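Local coordinates for ABC-type transport system, sugar-family extracellular solute-binding protein (Peptoclostridium difficile 630, PDB 6HNI) that binds tyrosine as the extracellular substrate-binding lipoprotein of an ABC transport system, probably for uptake, and also has adhesive properties, at residues S228-P237 with D296-E304. The protein carries 1 engineered substitution. Sequence-based numbering, arbitrary orientation. Where two conformers were deposited one is given.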
# COMPACT_ATOMS: atom_id res chain seq x y z
N SER A 228 15.43 6.90 3.08
CA SER A 228 16.49 6.37 2.24
C SER A 228 17.83 7.11 2.44
O SER A 228 18.88 6.49 2.60
CB SER A 228 16.09 6.43 0.75
OG SER A 228 17.21 6.13 -0.09
N LYS A 229 17.77 8.43 2.41
CA LYS A 229 18.97 9.25 2.49
C LYS A 229 19.70 8.97 3.82
O LYS A 229 20.92 8.71 3.83
CB LYS A 229 18.61 10.74 2.35
CG LYS A 229 19.78 11.64 2.15
CD LYS A 229 20.28 11.69 0.73
CE LYS A 229 21.48 12.62 0.69
NZ LYS A 229 21.95 12.82 -0.70
N ILE A 230 18.97 9.02 4.92
CA ILE A 230 19.58 8.79 6.24
C ILE A 230 20.02 7.32 6.42
O ILE A 230 21.10 7.02 6.96
CB ILE A 230 18.65 9.24 7.38
CG1 ILE A 230 18.46 10.77 7.31
CG2 ILE A 230 19.21 8.86 8.75
CD1 ILE A 230 17.31 11.32 8.10
N ALA A 231 19.19 6.39 5.98
CA ALA A 231 19.56 4.98 6.13
C ALA A 231 20.82 4.63 5.34
O ALA A 231 21.71 3.94 5.86
CB ALA A 231 18.41 4.08 5.69
N THR A 232 20.88 5.10 4.10
CA THR A 232 21.93 4.74 3.18
C THR A 232 23.26 5.37 3.64
O THR A 232 24.31 4.74 3.52
CB THR A 232 21.57 5.13 1.73
OG1 THR A 232 20.32 4.53 1.42
CG2 THR A 232 22.59 4.61 0.75
N GLU A 233 23.20 6.59 4.15
CA GLU A 233 24.40 7.26 4.73
C GLU A 233 25.02 6.47 5.90
O GLU A 233 26.22 6.45 6.05
CB GLU A 233 24.06 8.69 5.18
CG GLU A 233 24.09 9.67 4.01
CD GLU A 233 24.03 11.14 4.37
OE1 GLU A 233 24.00 11.49 5.57
OE2 GLU A 233 24.01 11.96 3.42
N ASN A 234 24.12 5.79 6.63
CA ASN A 234 24.42 4.92 7.76
C ASN A 234 24.61 3.44 7.41
O ASN A 234 24.77 2.59 8.29
CB ASN A 234 23.42 5.19 8.88
CG ASN A 234 23.66 6.56 9.52
OD1 ASN A 234 24.64 6.73 10.22
ND2 ASN A 234 22.83 7.56 9.22
N LYS A 235 24.59 3.12 6.09
CA LYS A 235 24.85 1.77 5.57
C LYS A 235 23.83 0.74 6.08
O LYS A 235 24.15 -0.43 6.24
CB LYS A 235 26.31 1.31 5.85
CG LYS A 235 27.36 2.28 5.39
CD LYS A 235 27.41 2.50 3.89
CE LYS A 235 28.36 3.65 3.61
NZ LYS A 235 29.13 3.41 2.37
N ILE A 236 22.59 1.18 6.29
CA ILE A 236 21.48 0.31 6.72
C ILE A 236 20.67 -0.07 5.48
O ILE A 236 20.09 0.82 4.85
CB ILE A 236 20.54 1.02 7.74
CG1 ILE A 236 21.31 1.49 9.01
CG2 ILE A 236 19.40 0.10 8.20
CD1 ILE A 236 20.47 2.36 9.93
N PRO A 237 20.63 -1.39 5.15
CA PRO A 237 19.71 -1.84 4.05
C PRO A 237 18.27 -1.66 4.47
O PRO A 237 17.88 -1.96 5.61
CB PRO A 237 20.07 -3.31 3.86
CG PRO A 237 21.27 -3.59 4.72
CD PRO A 237 21.41 -2.51 5.72
N ASP A 296 20.98 1.83 -7.68
CA ASP A 296 21.75 3.00 -7.21
C ASP A 296 22.03 2.83 -5.72
O ASP A 296 23.14 3.09 -5.24
CB ASP A 296 20.96 4.31 -7.39
CG ASP A 296 20.75 4.68 -8.84
OD1 ASP A 296 21.73 4.52 -9.59
OD2 ASP A 296 19.62 5.14 -9.21
N ILE A 297 21.02 2.40 -4.99
CA ILE A 297 21.16 2.13 -3.54
C ILE A 297 22.08 0.93 -3.30
O ILE A 297 22.92 0.99 -2.42
CB ILE A 297 19.77 1.91 -2.87
CG1 ILE A 297 18.89 3.15 -2.99
CG2 ILE A 297 19.88 1.54 -1.40
CD1 ILE A 297 19.44 4.42 -2.39
N LEU A 298 21.96 -0.12 -4.12
CA LEU A 298 22.82 -1.29 -4.05
C LEU A 298 24.30 -0.87 -4.15
O LEU A 298 25.12 -1.30 -3.35
CB LEU A 298 22.53 -2.26 -5.17
CG LEU A 298 23.23 -3.61 -5.13
CD1 LEU A 298 22.68 -4.51 -4.05
CD2 LEU A 298 23.07 -4.28 -6.48
N LYS A 299 24.60 -0.03 -5.13
CA LYS A 299 25.95 0.45 -5.35
C LYS A 299 26.40 1.36 -4.21
O LYS A 299 27.54 1.25 -3.74
CB LYS A 299 26.06 1.19 -6.70
CG LYS A 299 27.47 1.71 -6.98
CD LYS A 299 27.53 2.41 -8.32
CE LYS A 299 28.79 3.25 -8.41
NZ LYS A 299 28.84 3.97 -9.71
N ALA A 300 25.54 2.25 -3.73
CA ALA A 300 25.88 3.12 -2.59
C ALA A 300 26.22 2.32 -1.33
O ALA A 300 27.05 2.77 -0.52
CB ALA A 300 24.75 4.10 -2.30
N LEU A 301 25.61 1.15 -1.15
CA LEU A 301 25.92 0.27 0.00
C LEU A 301 27.16 -0.62 -0.21
O LEU A 301 27.52 -1.40 0.66
CB LEU A 301 24.70 -0.61 0.33
CG LEU A 301 23.45 0.16 0.82
CD1 LEU A 301 22.31 -0.78 0.96
CD2 LEU A 301 23.65 0.80 2.20
N GLY A 302 27.77 -0.51 -1.39
CA GLY A 302 28.93 -1.27 -1.78
C GLY A 302 28.63 -2.72 -2.07
O GLY A 302 29.51 -3.56 -1.94
N MET A 303 27.39 -3.02 -2.46
CA MET A 303 27.00 -4.40 -2.74
C MET A 303 27.11 -4.76 -4.22
O MET A 303 26.98 -3.90 -5.11
CB MET A 303 25.58 -4.62 -2.24
CG MET A 303 25.45 -4.49 -0.73
SD MET A 303 23.69 -4.66 -0.31
CE MET A 303 23.77 -4.48 1.46
N GLU A 304 27.32 -6.05 -4.48
CA GLU A 304 27.33 -6.60 -5.83
C GLU A 304 25.92 -7.05 -6.23
O GLU A 304 25.10 -7.40 -5.36
CB GLU A 304 28.28 -7.80 -5.92
CG GLU A 304 29.75 -7.47 -5.73
CD GLU A 304 30.31 -6.56 -6.82
OE1 GLU A 304 31.17 -5.71 -6.50
OE2 GLU A 304 29.89 -6.68 -8.00
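Thr232 sets its CG2 anti to the backbone N and its OG1 on the side of that N (chi1 -55°), which sends the methyl to the CB of Ala300 at 3.8 Å and turns the hydroxyl back along its own helix. There OG1 donates to Ser228 O at 2.7 Å, tilted from the carbonyl plane, a bond that helps hold the rotation of the side chain; the same oxygen also accepts from Thr232 N, on the opposite face. Ile297, bent at chi2 (-59°), crosses Thr232 obliquely and brings its CD1 methyl into van der Waals contact with Ser228 OG at 3.6 Å. That hydroxyl has its hydrogen-bond partner in Gly249 O. Leu301 makes the broadest contact from 296-304, its two methyls divided between Lys235 and Pro237: CD2 lies 3.7 Å from Lys235 CA, against backbone just past the helix end, and CD1 sits 4.2 Å from Pro237 CA. Beyond it, the extended Met303 side chain brings CE against Pro237 CG. On the exposed flank the bent Lys235 chain leaves NZ 3.6 Å from Ala300 O, too far to count as a bond, and no hydrogen bond links the two segments. Pro237 continues into strand 238-240, and Met303 also touches Phe151 of helix 148-151. Both helices end in Schellman motifs, at Lys235 and Gly302, each with positive phi. With axes 10.8 Å apart and inclined by 30°, this is side-chain packing between the C-terminal ends of two roughly parallel helices, within one lobe of the two-lobed periplasmic-binding-protein fold, with the Ser228 side chain about 13 Å from the tyrosine held between the lobes.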